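Local coordinates for A-type flavoprotein (Giardia intestinalis, PDB 2Q9U) that holds a mu-oxo-diiron site and flavin mononucleotide and scavenges dioxygen, probably by passing electrons from the flavin to the iron centre, at residues Leu303-Tyr306 / Ala310-Phe313; Thr284-Val289 / Arg402-Cys407; Gly16-Gly21 / Ala70-Leu75. All blocks are in the same frame, centred on the assembly; numbering follows the deposited sequence.

From the N terminus, contact 3 comes first: Gly-16-Gly-21 meets Ala-70-Leu-75, closing a loop of 48 residues within the beta-lactamase-like part of the chain. That loop is complete before the other two open. Contact 2 starts at Thr-284-Val-289 and closes 112 residues later on the C-terminal helix, and contact 1 is nested inside it, joining a helix to the strand that follows after a short turn. Contacts 1 and 2 reach the same parallel sheet of the flavodoxin-like part, their centres 11 Å apart, and touch where Ala-310 packs on Ala-403. Contact 3 lies across the chain's centre, about 43 and 49 Å from them between centres.

Contact 1. Residues Leu303-Tyr306 / Ala310-Phe313; sequences LHTY and AVAF
A chi1 of 57° in Thr-305 sets the methyl CG2 beside the backbone N, facing Val-311, whose own chi1 of -62° swings CG1 to the side of the backbone N and out to meet it. The two methyls, CG2 of Thr-305 and CG1 of Val-311, come to 4.0 Å, their side chains crossing at a slant. The same rotation of the threonine leaves OG1 to hydrogen-bond back to the carbonyl O of Val-301, which satisfies the hydroxyl inside its own helix and presents only the methyl to the strand. Here the local packing illustrates a beta-alpha-beta crossover of the flavodoxin-like fold: helix 298-306 leaves strand 287-292, passes strand 258-263 and delivers the chain to strand 310-314. Phe-313, two residues further along the strand, reaches back with its ring; CZ lies 4.5 Å from CG2 of Thr-305, an oblique approach, while CG2 of Val-311 sits in the plane of the ring at its edge. The threonine methyl is thus met by a branched chain and a ring end, all three residues buried. Leu-338 and Ile-339 also touch Thr-305, and the backbone oxygens of Thr-305 and Tyr-306 both accept a hydrogen bond from Lys-342 NZ.

Contact 2. Residues Thr284-Val289 / Arg402-Cys407; sequences TGCETV and RAIAYC
The hydroxyl OG1 of Thr-284 hydrogen-bonds to the carbonyl O of Ala-281, one turn back, and against this tied-down group rests the end of Ile-404, with CD1 3.8 Å from OG1. Still nearer to that methyl is the backbone O of Thr-284, 3.4 Å from CD1 of Ile-404, so the isoleucine tip touches both oxygens of one residue while the two side chains run past each other in opposite directions. An extended chi2 of 161° carries CD1 that far. Gly-285, with positive phi, closes the preceding helix in a Schellman motif and turns the chain toward the strand. Just beyond it, Cys-286 points its sulfur at the helix: chi1 of -71° places SG beside the backbone N, 3.8 Å from CG1 of Ile-404 and 4.1 Å from CB of Ala-403. The thiol is received by two successive helix residues through apolar packing. Helix 386-409 packs on the turn that leads from helix 269-283 into strand 287-292 of the flavodoxin-like domain. Thr-284 also touches Lys-401 and Val-397, one and two turns earlier on that helix, Ala-403 reaches Val-259 of strand 258-263, and Thr-288 packs on helix 269-283 while its backbone N bonds Ser-180 OG of the second subunit.

Contact 3. Residues Gly16-Gly21 / Ala70-Leu75; sequences GVYWVG and AACCPL
Cys-72 pushes its sulfur between Tyr-18 and Val-20, and this one atom makes the contact between 16-21 and 70-75 in the metallo-beta-lactamase-like domain. The case illustrates how one side chain in the last turn of a helix can wedge between two residues of a neighbouring strand. Tyr-18 and Val-20, two residues apart on the same segment, both point toward the helix, whereas Trp-19 between them turns away and hydrogen-bonds through NE1 to Asn-42 OD1. On the tight side, chi1 of -67° in Cys-72 lays SG beside the backbone N and aims it at the strand. It lies 4.4 Å from the centroid of the Tyr-18 ring and 31° off the ring normal, an oblique sulfur-aromatic contact. CG1 of Val-20 comes in from the other residue, 4.1 Å from SG of Cys-72, and Phe-45 of strand 39-46 touches both Tyr-18 and Cys-72, so the thiol is packed by two adjacent strands. Val-20 also packs on Arg-68 and Ile-69, further partners on helix 62-72. The loose side is the far end of the tyrosine and the turn after the helix. The phenol hydroxyl OH of Tyr-18 lies 6.2 Å from SG of Cys-72, well past the region of contact, and Tyr-18 is partly exposed. Ala-70, Ala-71 and Pro-74 around the helix end face solvent. The sulfur lies nearest the root of the ring and leans to one side of it: SG of Cys-72 is 3.9 Å from CG of Tyr-18 and 4.0 Å from CD2, but 4.5 Å from CD1.

Contact 1. Residues Leu303-Tyr306 / Ala310-Phe313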
loop_
_atom_site.group_PDB
_atom_site.type_symbol
_atom_site.label_atom_id
_atom_site.label_comp_id
_atom_site.label_asym_id
_atom_site.label_seq_id
_atom_site.Cartn_x
_atom_site.Cartn_y
_atom_site.Cartn_z
ATOM N N LEU A 303 4.451 7.204 -18.160
ATOM C CA LEU A 303 5.453 6.396 -18.865
ATOM C C LEU A 303 4.942 5.786 -20.189
ATOM O O LEU A 303 5.609 5.875 -21.242
ATOM C CB LEU A 303 5.938 5.277 -17.945
ATOM C CG LEU A 303 6.866 4.191 -18.523
ATOM C CD1 LEU A 303 8.207 4.820 -19.027
ATOM C CD2 LEU A 303 7.123 3.090 -17.509
ATOM N N HIS A 304 3.779 5.149 -20.135
ATOM C CA HIS A 304 3.296 4.397 -21.274
ATOM C C HIS A 304 2.643 5.247 -22.338
ATOM O O HIS A 304 2.855 5.009 -23.515
ATOM C CB HIS A 304 2.439 3.182 -20.837
ATOM C CG HIS A 304 3.267 2.105 -20.216
ATOM N ND1 HIS A 304 4.170 1.362 -20.945
ATOM C CD2 HIS A 304 3.380 1.681 -18.933
ATOM C CE1 HIS A 304 4.775 0.494 -20.149
ATOM N NE2 HIS A 304 4.323 0.679 -18.922
ATOM N N THR A 305 1.886 6.253 -21.923
ATOM C CA THR A 305 1.266 7.192 -22.868
ATOM C C THR A 305 2.312 8.032 -23.620
ATOM O O THR A 305 2.093 8.381 -24.789
ATOM C CB THR A 305 0.221 8.116 -22.192
ATOM O OG1 THR A 305 0.818 8.853 -21.106
ATOM C CG2 THR A 305 -0.975 7.297 -21.651
ATOM N N TYR A 306 3.381 8.406 -22.933
ATOM C CA TYR A 306 4.580 8.997 -23.539
ATOM C C TYR A 306 4.937 8.483 -24.954
ATOM O O TYR A 306 5.052 9.234 -25.859
ATOM C CB TYR A 306 5.767 8.886 -22.580
ATOM C CG TYR A 306 7.128 9.275 -23.107
ATOM C CD1 TYR A 306 7.503 10.566 -23.199
ATOM C CD2 TYR A 306 8.053 8.325 -23.471
ATOM C CE1 TYR A 306 8.758 10.915 -23.656
ATOM C CE2 TYR A 306 9.273 8.645 -23.936
ATOM C CZ TYR A 306 9.628 9.957 -24.021
ATOM O OH TYR A 306 10.846 10.301 -24.460
ATOM N N ALA A 310 -1.003 5.406 -29.949
ATOM C CA ALA A 310 -2.427 5.608 -29.718
ATOM C C ALA A 310 -2.807 5.146 -28.310
ATOM O O ALA A 310 -2.171 4.248 -27.736
ATOM C CB ALA A 310 -3.285 4.830 -30.760
ATOM N N VAL A 311 -3.890 5.717 -27.800
ATOM C CA VAL A 311 -4.359 5.363 -26.446
ATOM C C VAL A 311 -5.869 5.124 -26.403
ATOM O O VAL A 311 -6.623 5.589 -27.272
ATOM C CB VAL A 311 -3.983 6.450 -25.379
ATOM C CG1 VAL A 311 -2.473 6.589 -25.255
ATOM C CG2 VAL A 311 -4.653 7.847 -25.676
ATOM N N ALA A 312 -6.295 4.403 -25.377
ATOM C CA ALA A 312 -7.720 4.359 -25.014
ATOM C C ALA A 312 -7.891 4.574 -23.504
ATOM O O ALA A 312 -7.057 4.113 -22.702
ATOM C CB ALA A 312 -8.354 3.017 -25.458
ATOM N N PHE A 313 -8.948 5.304 -23.135
ATOM C CA PHE A 313 -9.321 5.480 -21.743
ATOM C C PHE A 313 -10.736 4.975 -21.516
ATOM O O PHE A 313 -11.654 5.225 -22.327
ATOM C CB PHE A 313 -9.228 6.940 -21.336
ATOM C CG PHE A 313 -7.817 7.397 -21.028
ATOM C CD1 PHE A 313 -6.884 7.577 -22.066
ATOM C CD2 PHE A 313 -7.420 7.637 -19.724
ATOM C CE1 PHE A 313 -5.570 7.999 -21.805
ATOM C CE2 PHE A 313 -6.100 8.097 -19.449
ATOM C CZ PHE A 313 -5.176 8.259 -20.496
#

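Contact 2. Residues Thr284-Val289 / Arg402-Cys407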
loop_
_atom_site.group_PDB
_atom_site.type_symbol
_atom_site.label_atom_id
_atom_site.label_comp_id
_atom_site.label_asym_id
_atom_site.label_seq_id
_atom_site.Cartn_x
_atom_site.Cartn_y
_atom_site.Cartn_z
ATOM N N THR A 284 -2.497 -6.015 -35.170
ATOM C CA THR A 284 -1.857 -5.101 -36.149
ATOM C C THR A 284 -0.331 -5.077 -36.110
ATOM O O THR A 284 0.316 -4.478 -36.993
ATOM C CB THR A 284 -2.344 -3.636 -35.999
ATOM O OG1 THR A 284 -1.899 -3.081 -34.738
ATOM C CG2 THR A 284 -3.824 -3.552 -36.117
ATOM N N GLY A 285 0.229 -5.707 -35.083
ATOM C CA GLY A 285 1.656 -5.747 -34.855
ATOM C C GLY A 285 2.096 -4.729 -33.800
ATOM O O GLY A 285 3.290 -4.587 -33.540
ATOM N N CYS A 286 1.154 -4.016 -33.193
ATOM C CA CYS A 286 1.508 -3.114 -32.088
ATOM C C CYS A 286 1.780 -3.869 -30.794
ATOM O O CYS A 286 1.178 -4.914 -30.524
ATOM C CB CYS A 286 0.380 -2.113 -31.815
ATOM S SG CYS A 286 0.147 -0.857 -33.056
ATOM N N GLU A 287 2.715 -3.353 -29.997
ATOM C CA GLU A 287 2.742 -3.677 -28.568
ATOM C C GLU A 287 1.460 -3.116 -27.930
ATOM O O GLU A 287 0.944 -2.061 -28.353
ATOM C CB GLU A 287 3.949 -3.040 -27.861
ATOM C CG GLU A 287 4.002 -3.516 -26.394
ATOM C CD GLU A 287 5.148 -2.979 -25.589
ATOM O OE1 GLU A 287 5.757 -1.968 -26.002
ATOM O OE2 GLU A 287 5.411 -3.577 -24.518
ATOM N N THR A 288 0.932 -3.832 -26.931
ATOM C CA THR A 288 -0.265 -3.395 -26.215
ATOM C C THR A 288 0.006 -3.503 -24.711
ATOM O O THR A 288 0.536 -4.498 -24.251
ATOM C CB THR A 288 -1.504 -4.261 -26.556
ATOM O OG1 THR A 288 -1.267 -5.621 -26.164
ATOM C CG2 THR A 288 -1.823 -4.201 -28.057
ATOM N N VAL A 289 -0.344 -2.452 -23.978
ATOM C CA VAL A 289 -0.186 -2.384 -22.528
ATOM C C VAL A 289 -1.568 -2.030 -21.960
ATOM O O VAL A 289 -2.230 -1.118 -22.441
ATOM C CB VAL A 289 0.897 -1.302 -22.141
ATOM C CG1 VAL A 289 0.954 -1.062 -20.614
ATOM C CG2 VAL A 289 2.278 -1.702 -22.666
ATOM N N ARG A 402 -4.364 3.052 -36.608
ATOM C CA ARG A 402 -4.166 4.484 -36.368
ATOM C C ARG A 402 -2.887 4.814 -35.603
ATOM O O ARG A 402 -2.269 5.837 -35.870
ATOM C CB ARG A 402 -5.364 5.099 -35.657
ATOM C CG ARG A 402 -6.616 5.211 -36.536
ATOM C CD ARG A 402 -7.830 5.538 -35.656
ATOM N NE ARG A 402 -9.084 5.622 -36.418
ATOM C CZ ARG A 402 -9.451 6.675 -37.145
ATOM N NH1 ARG A 402 -8.657 7.727 -37.234
ATOM N NH2 ARG A 402 -10.610 6.659 -37.802
ATOM N N ALA A 403 -2.503 3.950 -34.664
ATOM C CA ALA A 403 -1.214 4.083 -33.978
ATOM C C ALA A 403 -0.048 3.961 -34.986
ATOM O O ALA A 403 0.884 4.758 -34.973
ATOM C CB ALA A 403 -1.080 3.025 -32.913
ATOM N N ILE A 404 -0.129 2.972 -35.867
ATOM C CA ILE A 404 0.935 2.739 -36.850
ATOM C C ILE A 404 1.018 3.954 -37.775
ATOM O O ILE A 404 2.118 4.456 -38.054
ATOM C CB ILE A 404 0.716 1.418 -37.590
ATOM C CG1 ILE A 404 0.973 0.231 -36.630
ATOM C CG2 ILE A 404 1.642 1.333 -38.840
ATOM C CD1 ILE A 404 0.348 -1.094 -37.089
ATOM N N ALA A 405 -0.143 4.458 -38.194
ATOM C CA ALA A 405 -0.205 5.645 -39.070
ATOM C C ALA A 405 0.387 6.879 -38.397
ATOM O O ALA A 405 1.128 7.657 -39.015
ATOM C CB ALA A 405 -1.644 5.921 -39.513
ATOM N N TYR A 406 0.056 7.058 -37.118
ATOM C CA TYR A 406 0.541 8.203 -36.370
ATOM C C TYR A 406 2.069 8.166 -36.262
ATOM O O TYR A 406 2.742 9.197 -36.417
ATOM C CB TYR A 406 -0.122 8.231 -34.974
ATOM C CG TYR A 406 0.441 9.300 -34.087
ATOM C CD1 TYR A 406 -0.093 10.581 -34.084
ATOM C CD2 TYR A 406 1.540 9.028 -33.260
ATOM C CE1 TYR A 406 0.453 11.580 -33.270
ATOM C CE2 TYR A 406 2.073 9.999 -32.451
ATOM C CZ TYR A 406 1.535 11.265 -32.460
ATOM O OH TYR A 406 2.109 12.181 -31.628
ATOM N N CYS A 407 2.621 6.987 -36.003
ATOM C CA CYS A 407 4.065 6.835 -35.920
ATOM C C CYS A 407 4.756 7.068 -37.250
ATOM O O CYS A 407 5.824 7.651 -37.285
ATOM C CB CYS A 407 4.451 5.446 -35.449
ATOM S SG CYS A 407 4.241 5.263 -33.708
#

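Contact 3. Residues Gly16-Gly21 / Ala70-Leu75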
loop_
_atom_site.group_PDB
_atom_site.type_symbol
_atom_site.label_atom_id
_atom_site.label_comp_id
_atom_site.label_asym_id
_atom_site.label_seq_id
_atom_site.Cartn_x
_atom_site.Cartn_y
_atom_site.Cartn_z
ATOM N N GLY A 16 39.781 14.668 -10.965
ATOM C CA GLY A 16 39.536 15.857 -10.157
ATOM C C GLY A 16 38.061 16.187 -9.915
ATOM O O GLY A 16 37.774 17.252 -9.388
ATOM N N VAL A 17 37.134 15.296 -10.313
ATOM C CA VAL A 17 35.674 15.536 -10.121
ATOM C C VAL A 17 35.099 14.371 -9.324
ATOM O O VAL A 17 35.175 13.219 -9.754
ATOM C CB VAL A 17 34.891 15.791 -11.453
ATOM C CG1 VAL A 17 33.403 16.128 -11.193
ATOM C CG2 VAL A 17 35.548 16.924 -12.317
ATOM N N TYR A 18 34.577 14.679 -8.141
ATOM C CA TYR A 18 34.158 13.673 -7.176
ATOM C C TYR A 18 32.661 13.732 -6.954
ATOM O O TYR A 18 32.094 14.826 -6.834
ATOM C CB TYR A 18 34.865 13.887 -5.838
ATOM C CG TYR A 18 36.373 13.715 -5.884
ATOM C CD1 TYR A 18 37.189 14.685 -6.458
ATOM C CD2 TYR A 18 36.971 12.590 -5.340
ATOM C CE1 TYR A 18 38.598 14.523 -6.499
ATOM C CE2 TYR A 18 38.383 12.415 -5.375
ATOM C CZ TYR A 18 39.173 13.397 -5.946
ATOM O OH TYR A 18 40.549 13.263 -5.994
ATOM N N TRP A 19 32.041 12.559 -6.870
ATOM C CA TRP A 19 30.635 12.469 -6.459
ATOM C C TRP A 19 30.546 12.640 -4.966
ATOM O O TRP A 19 31.160 11.884 -4.190
ATOM C CB TRP A 19 30.036 11.139 -6.907
ATOM C CG TRP A 19 28.612 10.930 -6.571
ATOM C CD1 TRP A 19 27.525 11.304 -7.319
ATOM C CD2 TRP A 19 28.096 10.278 -5.404
ATOM N NE1 TRP A 19 26.369 10.918 -6.691
ATOM C CE2 TRP A 19 26.688 10.288 -5.513
ATOM C CE3 TRP A 19 28.693 9.671 -4.286
ATOM C CZ2 TRP A 19 25.854 9.704 -4.550
ATOM C CZ3 TRP A 19 27.866 9.098 -3.306
ATOM C CH2 TRP A 19 26.460 9.118 -3.453
ATOM N N VAL A 20 29.787 13.651 -4.546
ATOM C CA VAL A 20 29.579 13.901 -3.119
ATOM C C VAL A 20 28.050 13.995 -2.809
ATOM O O VAL A 20 27.638 14.674 -1.882
ATOM C CB VAL A 20 30.332 15.159 -2.644
ATOM C CG1 VAL A 20 31.884 14.935 -2.700
ATOM C CG2 VAL A 20 29.876 16.421 -3.412
ATOM N N GLY A 21 27.243 13.280 -3.600
ATOM C CA GLY A 21 25.794 13.323 -3.444
ATOM C C GLY A 21 25.332 12.306 -2.423
ATOM O O GLY A 21 26.111 11.816 -1.607
ATOM N N ALA A 70 33.597 17.297 2.988
ATOM C CA ALA A 70 34.715 17.471 3.938
ATOM C C ALA A 70 35.802 16.422 3.741
ATOM O O ALA A 70 36.977 16.668 4.038
ATOM C CB ALA A 70 34.195 17.436 5.396
ATOM N N ALA A 71 35.428 15.245 3.238
ATOM C CA ALA A 71 36.418 14.205 3.002
ATOM C C ALA A 71 37.335 14.609 1.854
ATOM O O ALA A 71 38.498 14.215 1.827
ATOM C CB ALA A 71 35.759 12.870 2.718
ATOM N N CYS A 72 36.801 15.410 0.929
ATOM C CA CYS A 72 37.562 15.963 -0.192
ATOM C C CYS A 72 38.295 17.265 0.124
ATOM O O CYS A 72 39.399 17.489 -0.376
ATOM C CB CYS A 72 36.637 16.244 -1.368
ATOM S SG CYS A 72 35.925 14.758 -2.134
ATOM N N CYS A 73 37.646 18.140 0.890
ATOM C CA CYS A 73 38.176 19.475 1.139
ATOM C C CYS A 73 37.512 20.041 2.395
ATOM O O CYS A 73 36.299 19.943 2.519
ATOM C CB CYS A 73 37.827 20.363 -0.051
ATOM S SG CYS A 73 38.484 22.021 -0.001
ATOM N N PRO A 74 38.294 20.682 3.309
ATOM C CA PRO A 74 37.643 21.313 4.459
ATOM C C PRO A 74 36.581 22.304 3.991
ATOM O O PRO A 74 36.780 22.973 2.979
ATOM C CB PRO A 74 38.793 22.083 5.132
ATOM C CG PRO A 74 40.018 21.249 4.793
ATOM C CD PRO A 74 39.755 20.871 3.333
ATOM N N LEU A 75 35.459 22.379 4.705
ATOM C CA LEU A 75 34.346 23.229 4.272
ATOM C C LEU A 75 34.736 24.693 4.153
ATOM O O LEU A 75 34.247 25.368 3.251
ATOM C CB LEU A 75 33.129 23.092 5.181
ATOM C CG LEU A 75 32.530 21.682 5.256
ATOM C CD1 LEU A 75 31.375 21.733 6.208
ATOM C CD2 LEU A 75 32.095 21.121 3.859
#